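Local coordinates for GTPase activator-like protein (Chaetomium thermophilum, PDB 5HIU) that is the fungal TSC2 (tuberin) homologue, probably a GTPase-activating protein, represented here by its all-helical N-terminal region, at residues G129-L143 and L190-A202. Numbering follows the deposited sequence.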
loop_
_atom_site.group_PDB
_atom_site.type_symbol
_atom_site.label_atom_id
_atom_site.label_comp_id
_atom_site.label_asym_id
_atom_site.label_seq_id
_atom_site.Cartn_x
_atom_site.Cartn_y
_atom_site.Cartn_z
ATOM N N GLY A 129 -13.058 -13.318 5.487
ATOM C CA GLY A 129 -12.985 -12.886 4.097
ATOM C C GLY A 129 -13.110 -14.022 3.119
ATOM O O GLY A 129 -13.108 -13.794 1.920
ATOM N N ARG A 130 -13.246 -15.239 3.645
ATOM C CA ARG A 130 -13.203 -16.454 2.846
ATOM C C ARG A 130 -14.488 -16.688 2.129
ATOM O O ARG A 130 -14.471 -17.123 0.997
ATOM C CB ARG A 130 -12.922 -17.665 3.727
ATOM C CG ARG A 130 -11.507 -17.671 4.269
ATOM C CD ARG A 130 -11.269 -18.849 5.191
ATOM N NE ARG A 130 -9.912 -18.848 5.724
ATOM C CZ ARG A 130 -8.871 -19.485 5.186
ATOM N NH1 ARG A 130 -8.977 -20.218 4.077
ATOM N NH2 ARG A 130 -7.691 -19.382 5.776
ATOM N N ASN A 131 -15.606 -16.415 2.798
ATOM C CA ASN A 131 -16.936 -16.729 2.273
ATOM C C ASN A 131 -17.825 -15.505 2.243
ATOM O O ASN A 131 -18.135 -14.948 3.264
ATOM C CB ASN A 131 -17.601 -17.807 3.113
ATOM C CG ASN A 131 -19.007 -18.144 2.630
ATOM O OD1 ASN A 131 -19.422 -17.767 1.530
ATOM N ND2 ASN A 131 -19.746 -18.856 3.455
ATOM N N ILE A 132 -18.220 -15.095 1.048
ATOM C CA ILE A 132 -19.070 -13.936 0.860
ATOM C C ILE A 132 -20.303 -14.299 0.018
ATOM O O ILE A 132 -20.925 -13.426 -0.625
ATOM C CB ILE A 132 -18.286 -12.779 0.216
ATOM C CG1 ILE A 132 -17.952 -13.043 -1.253
ATOM C CG2 ILE A 132 -17.011 -12.547 0.998
ATOM C CD1 ILE A 132 -17.604 -11.785 -2.030
ATOM N N ALA A 133 -20.646 -15.584 0.033
ATOM C CA ALA A 133 -21.854 -16.042 -0.605
ATOM C C ALA A 133 -23.073 -15.376 0.044
ATOM O O ALA A 133 -23.192 -15.305 1.302
ATOM C CB ALA A 133 -21.961 -17.550 -0.507
ATOM N N GLY A 134 -23.948 -14.866 -0.828
ATOM C CA GLY A 134 -25.113 -14.095 -0.413
ATOM C C GLY A 134 -24.971 -12.605 -0.648
ATOM O O GLY A 134 -25.971 -11.867 -0.690
ATOM N N PHE A 135 -23.727 -12.158 -0.739
ATOM C CA PHE A 135 -23.404 -10.757 -0.965
ATOM C C PHE A 135 -22.104 -10.655 -1.783
ATOM O O PHE A 135 -21.378 -9.674 -1.701
ATOM C CB PHE A 135 -23.330 -10.003 0.380
ATOM C CG PHE A 135 -22.607 -10.759 1.467
ATOM C CD1 PHE A 135 -23.232 -11.789 2.157
ATOM C CD2 PHE A 135 -21.304 -10.444 1.799
ATOM C CE1 PHE A 135 -22.568 -12.502 3.148
ATOM C CE2 PHE A 135 -20.628 -11.150 2.788
ATOM C CZ PHE A 135 -21.261 -12.179 3.467
ATOM N N TYR A 136 -21.841 -11.682 -2.592
ATOM C CA TYR A 136 -20.809 -11.658 -3.634
ATOM C C TYR A 136 -20.555 -10.263 -4.197
ATOM O O TYR A 136 -19.430 -9.760 -4.185
ATOM C CB TYR A 136 -21.239 -12.556 -4.790
ATOM C CG TYR A 136 -21.260 -14.027 -4.468
ATOM C CD1 TYR A 136 -20.078 -14.732 -4.321
ATOM C CD2 TYR A 136 -22.455 -14.720 -4.338
ATOM C CE1 TYR A 136 -20.079 -16.085 -4.042
ATOM C CE2 TYR A 136 -22.464 -16.072 -4.058
ATOM C CZ TYR A 136 -21.266 -16.743 -3.918
ATOM O OH TYR A 136 -21.251 -18.077 -3.635
ATOM N N TYR A 137 -21.625 -9.633 -4.657
ATOM C CA TYR A 137 -21.507 -8.410 -5.411
ATOM C C TYR A 137 -21.639 -7.161 -4.577
ATOM O O TYR A 137 -21.404 -6.075 -5.087
ATOM C CB TYR A 137 -22.499 -8.440 -6.582
ATOM C CG TYR A 137 -21.929 -9.315 -7.672
ATOM C CD1 TYR A 137 -20.835 -8.878 -8.409
ATOM C CD2 TYR A 137 -22.408 -10.602 -7.900
ATOM C CE1 TYR A 137 -20.251 -9.671 -9.371
ATOM C CE2 TYR A 137 -21.829 -11.406 -8.865
ATOM C CZ TYR A 137 -20.742 -10.930 -9.601
ATOM O OH TYR A 137 -20.126 -11.678 -10.583
ATOM N N GLU A 138 -21.971 -7.314 -3.297
ATOM C CA GLU A 138 -22.089 -6.169 -2.382
ATOM C C GLU A 138 -20.857 -5.918 -1.510
ATOM O O GLU A 138 -20.685 -4.831 -0.964
ATOM C CB GLU A 138 -23.312 -6.343 -1.453
ATOM C CG GLU A 138 -24.664 -6.314 -2.152
ATOM C CD GLU A 138 -25.275 -7.692 -2.328
ATOM O OE1 GLU A 138 -24.627 -8.535 -2.982
ATOM O OE2 GLU A 138 -26.416 -7.922 -1.828
ATOM N N MET A 139 -20.020 -6.937 -1.374
ATOM C CA MET A 139 -18.931 -6.947 -0.435
ATOM C C MET A 139 -17.905 -5.861 -0.643
ATOM O O MET A 139 -17.587 -5.164 0.302
ATOM C CB MET A 139 -18.220 -8.288 -0.508
ATOM C CG MET A 139 -17.237 -8.530 0.620
ATOM S SD MET A 139 -18.010 -8.398 2.240
ATOM C CE MET A 139 -16.592 -8.810 3.245
ATOM N N PHE A 140 -17.369 -5.738 -1.853
ATOM C CA PHE A 140 -16.241 -4.814 -2.125
ATOM C C PHE A 140 -16.596 -3.330 -2.048
ATOM O O PHE A 140 -15.831 -2.530 -1.483
ATOM C CB PHE A 140 -15.567 -5.126 -3.470
ATOM C CG PHE A 140 -14.595 -6.259 -3.391
ATOM C CD1 PHE A 140 -13.306 -6.049 -2.933
ATOM C CD2 PHE A 140 -14.976 -7.538 -3.722
ATOM C CE1 PHE A 140 -12.410 -7.104 -2.827
ATOM C CE2 PHE A 140 -14.087 -8.593 -3.616
ATOM C CZ PHE A 140 -12.799 -8.377 -3.167
ATOM N N PRO A 141 -17.745 -2.952 -2.620
ATOM C CA PRO A 141 -18.224 -1.599 -2.421
ATOM C C PRO A 141 -18.443 -1.252 -0.963
ATOM O O PRO A 141 -18.262 -0.095 -0.577
ATOM C CB PRO A 141 -19.560 -1.593 -3.163
ATOM C CG PRO A 141 -19.353 -2.562 -4.278
ATOM C CD PRO A 141 -18.510 -3.653 -3.673
ATOM N N LEU A 142 -18.848 -2.241 -0.167
ATOM C CA LEU A 142 -19.047 -2.017 1.241
ATOM C C LEU A 142 -17.711 -1.761 1.922
ATOM O O LEU A 142 -17.590 -0.802 2.702
ATOM C CB LEU A 142 -19.747 -3.192 1.896
ATOM C CG LEU A 142 -19.805 -2.981 3.414
ATOM C CD1 LEU A 142 -20.966 -2.077 3.759
ATOM C CD2 LEU A 142 -19.866 -4.300 4.173
ATOM N N LEU A 143 -16.713 -2.604 1.637
ATOM C CA LEU A 143 -15.375 -2.425 2.236
ATOM C C LEU A 143 -14.808 -1.058 1.908
ATOM O O LEU A 143 -14.233 -0.379 2.762
ATOM C CB LEU A 143 -14.386 -3.473 1.743
ATOM C CG LEU A 143 -14.720 -4.918 2.095
ATOM C CD1 LEU A 143 -13.755 -5.838 1.374
ATOM C CD2 LEU A 143 -14.710 -5.183 3.590
ATOM N N LEU A 190 -9.089 -7.225 6.906
ATOM C CA LEU A 190 -10.250 -7.826 6.237
ATOM C C LEU A 190 -10.239 -7.602 4.748
ATOM O O LEU A 190 -10.647 -8.463 3.995
ATOM C CB LEU A 190 -11.557 -7.284 6.809
ATOM C CG LEU A 190 -12.837 -7.995 6.387
ATOM C CD1 LEU A 190 -12.839 -9.425 6.872
ATOM C CD2 LEU A 190 -14.038 -7.266 6.953
ATOM N N VAL A 191 -9.794 -6.430 4.331
ATOM C CA VAL A 191 -9.768 -6.080 2.914
ATOM C C VAL A 191 -8.702 -6.936 2.218
ATOM O O VAL A 191 -8.920 -7.457 1.130
ATOM C CB VAL A 191 -9.435 -4.595 2.708
ATOM C CG1 VAL A 191 -9.247 -4.295 1.249
ATOM C CG2 VAL A 191 -10.510 -3.706 3.275
ATOM N N LYS A 192 -7.545 -7.068 2.850
ATOM C CA LYS A 192 -6.499 -7.966 2.362
ATOM C C LYS A 192 -7.049 -9.397 2.142
ATOM O O LYS A 192 -6.808 -9.995 1.106
ATOM C CB LYS A 192 -5.331 -7.955 3.354
ATOM C CG LYS A 192 -4.081 -8.696 2.939
ATOM C CD LYS A 192 -3.185 -8.953 4.152
ATOM C CE LYS A 192 -2.154 -10.052 3.890
ATOM N NZ LYS A 192 -1.175 -10.197 5.002
ATOM N N ASP A 193 -7.814 -9.921 3.094
ATOM C CA ASP A 193 -8.291 -11.309 3.019
ATOM C C ASP A 193 -9.407 -11.538 2.000
ATOM O O ASP A 193 -9.508 -12.619 1.380
ATOM C CB ASP A 193 -8.776 -11.759 4.379
ATOM C CG ASP A 193 -7.655 -11.825 5.388
ATOM O OD1 ASP A 193 -6.484 -11.696 4.971
ATOM O OD2 ASP A 193 -7.935 -12.007 6.589
ATOM N N VAL A 194 -10.246 -10.521 1.824
ATOM C CA VAL A 194 -11.330 -10.632 0.886
ATOM C C VAL A 194 -10.735 -10.657 -0.509
ATOM O O VAL A 194 -11.175 -11.414 -1.348
ATOM C CB VAL A 194 -12.364 -9.528 1.119
ATOM C CG1 VAL A 194 -13.406 -9.529 0.017
ATOM C CG2 VAL A 194 -13.058 -9.768 2.458
ATOM N N ILE A 195 -9.693 -9.869 -0.730
ATOM C CA ILE A 195 -8.967 -9.860 -1.998
ATOM C C ILE A 195 -8.371 -11.235 -2.255
ATOM O O ILE A 195 -8.541 -11.809 -3.327
ATOM C CB ILE A 195 -7.902 -8.747 -2.019
ATOM C CG1 ILE A 195 -8.586 -7.405 -2.309
ATOM C CG2 ILE A 195 -6.873 -8.997 -3.104
ATOM C CD1 ILE A 195 -7.764 -6.169 -2.024
ATOM N N LYS A 196 -7.722 -11.785 -1.241
ATOM C CA LYS A 196 -7.063 -13.072 -1.364
ATOM C C LYS A 196 -8.041 -14.138 -1.809
ATOM O O LYS A 196 -7.796 -14.825 -2.803
ATOM C CB LYS A 196 -6.410 -13.469 -0.040
ATOM C CG LYS A 196 -5.798 -14.849 -0.074
ATOM C CD LYS A 196 -4.726 -15.077 0.966
ATOM C CE LYS A 196 -4.439 -16.575 1.095
ATOM N NZ LYS A 196 -3.255 -16.924 1.941
ATOM N N PHE A 197 -9.152 -14.251 -1.087
ATOM C CA PHE A 197 -10.118 -15.337 -1.302
ATOM C C PHE A 197 -11.232 -15.081 -2.312
ATOM O O PHE A 197 -11.850 -16.025 -2.746
ATOM C CB PHE A 197 -10.751 -15.750 0.020
ATOM C CG PHE A 197 -9.773 -16.337 0.986
ATOM C CD1 PHE A 197 -9.201 -17.571 0.742
ATOM C CD2 PHE A 197 -9.403 -15.644 2.141
ATOM C CE1 PHE A 197 -8.287 -18.118 1.628
ATOM C CE2 PHE A 197 -8.491 -16.185 3.041
ATOM C CZ PHE A 197 -7.935 -17.426 2.780
ATOM N N ASN A 198 -11.480 -13.839 -2.708
ATOM C CA ASN A 198 -12.708 -13.534 -3.455
ATOM C C ASN A 198 -12.575 -12.339 -4.375
ATOM O O ASN A 198 -13.532 -11.585 -4.566
ATOM C CB ASN A 198 -13.855 -13.247 -2.460
ATOM C CG ASN A 198 -14.422 -14.494 -1.852
ATOM O OD1 ASN A 198 -14.846 -15.372 -2.563
ATOM N ND2 ASN A 198 -14.440 -14.574 -0.546
ATOM N N PHE A 199 -11.397 -12.167 -4.952
ATOM C CA PHE A 199 -11.171 -11.080 -5.892
ATOM C C PHE A 199 -11.988 -11.193 -7.186
ATOM O O PHE A 199 -12.306 -10.179 -7.804
ATOM C CB PHE A 199 -9.687 -10.932 -6.255
ATOM C CG PHE A 199 -9.449 -9.809 -7.201
ATOM C CD1 PHE A 199 -9.407 -8.501 -6.736
ATOM C CD2 PHE A 199 -9.372 -10.037 -8.544
ATOM C CE1 PHE A 199 -9.237 -7.445 -7.612
ATOM C CE2 PHE A 199 -9.200 -8.988 -9.424
ATOM C CZ PHE A 199 -9.134 -7.688 -8.961
ATOM N N LYS A 200 -12.323 -12.404 -7.615
ATOM C CA LYS A 200 -13.144 -12.561 -8.823
ATOM C C LYS A 200 -14.449 -11.770 -8.778
ATOM O O LYS A 200 -14.922 -11.325 -9.809
ATOM C CB LYS A 200 -13.457 -14.030 -9.088
ATOM C CG LYS A 200 -14.387 -14.668 -8.072
ATOM C CD LYS A 200 -14.550 -16.153 -8.340
ATOM C CE LYS A 200 -15.467 -16.407 -9.516
ATOM N NZ LYS A 200 -15.538 -17.864 -9.773
ATOM N N PHE A 201 -15.020 -11.586 -7.584
ATOM C CA PHE A 201 -16.266 -10.814 -7.429
ATOM C C PHE A 201 -16.049 -9.309 -7.310
ATOM O O PHE A 201 -17.002 -8.533 -7.084
ATOM C CB PHE A 201 -17.036 -11.311 -6.225
ATOM C CG PHE A 201 -17.247 -12.782 -6.238
ATOM C CD1 PHE A 201 -18.133 -13.348 -7.133
ATOM C CD2 PHE A 201 -16.538 -13.608 -5.371
ATOM C CE1 PHE A 201 -18.327 -14.701 -7.146
ATOM C CE2 PHE A 201 -16.734 -14.974 -5.387
ATOM C CZ PHE A 201 -17.634 -15.522 -6.283
ATOM N N ALA A 202 -14.794 -8.906 -7.452
ATOM C CA ALA A 202 -14.452 -7.513 -7.527
ATOM C C ALA A 202 -14.516 -7.107 -8.973
ATOM O O ALA A 202 -13.759 -7.609 -9.805
ATOM C CB ALA A 202 -13.064 -7.278 -6.986
#
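A single buried side-chain amide, that of Asn198, serves two consecutive backbone carbonyls: ND2 donates to Gly129 O at 2.9 Å and, more weakly, to Arg130 O. This is one way a helical-repeat solenoid can tie an irregular connection to the helix it passes. Here the loop leading into helix 139-163 runs over the C-terminal part of helix 179-198, and the two helices are nearly antiparallel, with short-segment axes at 160° and 11.1 Å apart. Asn198 CG lies anti to its carbonyl carbon (chi1 -77°), which turns the amide toward the loop; the bond to Gly129 O is bent, 132° at the hydrogen.

Gly129 rests its CA 3.5 Å from Val194 CG2, too close to Val194 N and Asp193 CB to accommodate a CB, and its backbone angles by themselves also call for glycine. Just beyond it, Arg130 lies over one face of the Phe197 ring. Its CG makes a CH-pi contact, and its extended chain carries the guanidinium onward until Phe197 CZ sits over the centre of that group.

Deeper in, Phe140 drives its ring toward Val194, with CZ 3.4 Å from Val194 CG1, while Leu143 continues the apolar seam along Leu190 and Val191. Phe135 in the loop reaches helices 96-107 and 115-126, and Phe140 reaches 204-219. In the 3-10 segment 199-201, Phe201 points the same way as Tyr136, an oblique pair: Tyr136 CD1 sits over one ring face, 3.2 Å from Phe201 CZ, and Lys200 CG covers the opposite face. Ala202 finishes the interface, its CB over the centre of the Phe140 ring, 3.8 Å from the centroid, while Asn198 O meets the same ring's edge at CE2.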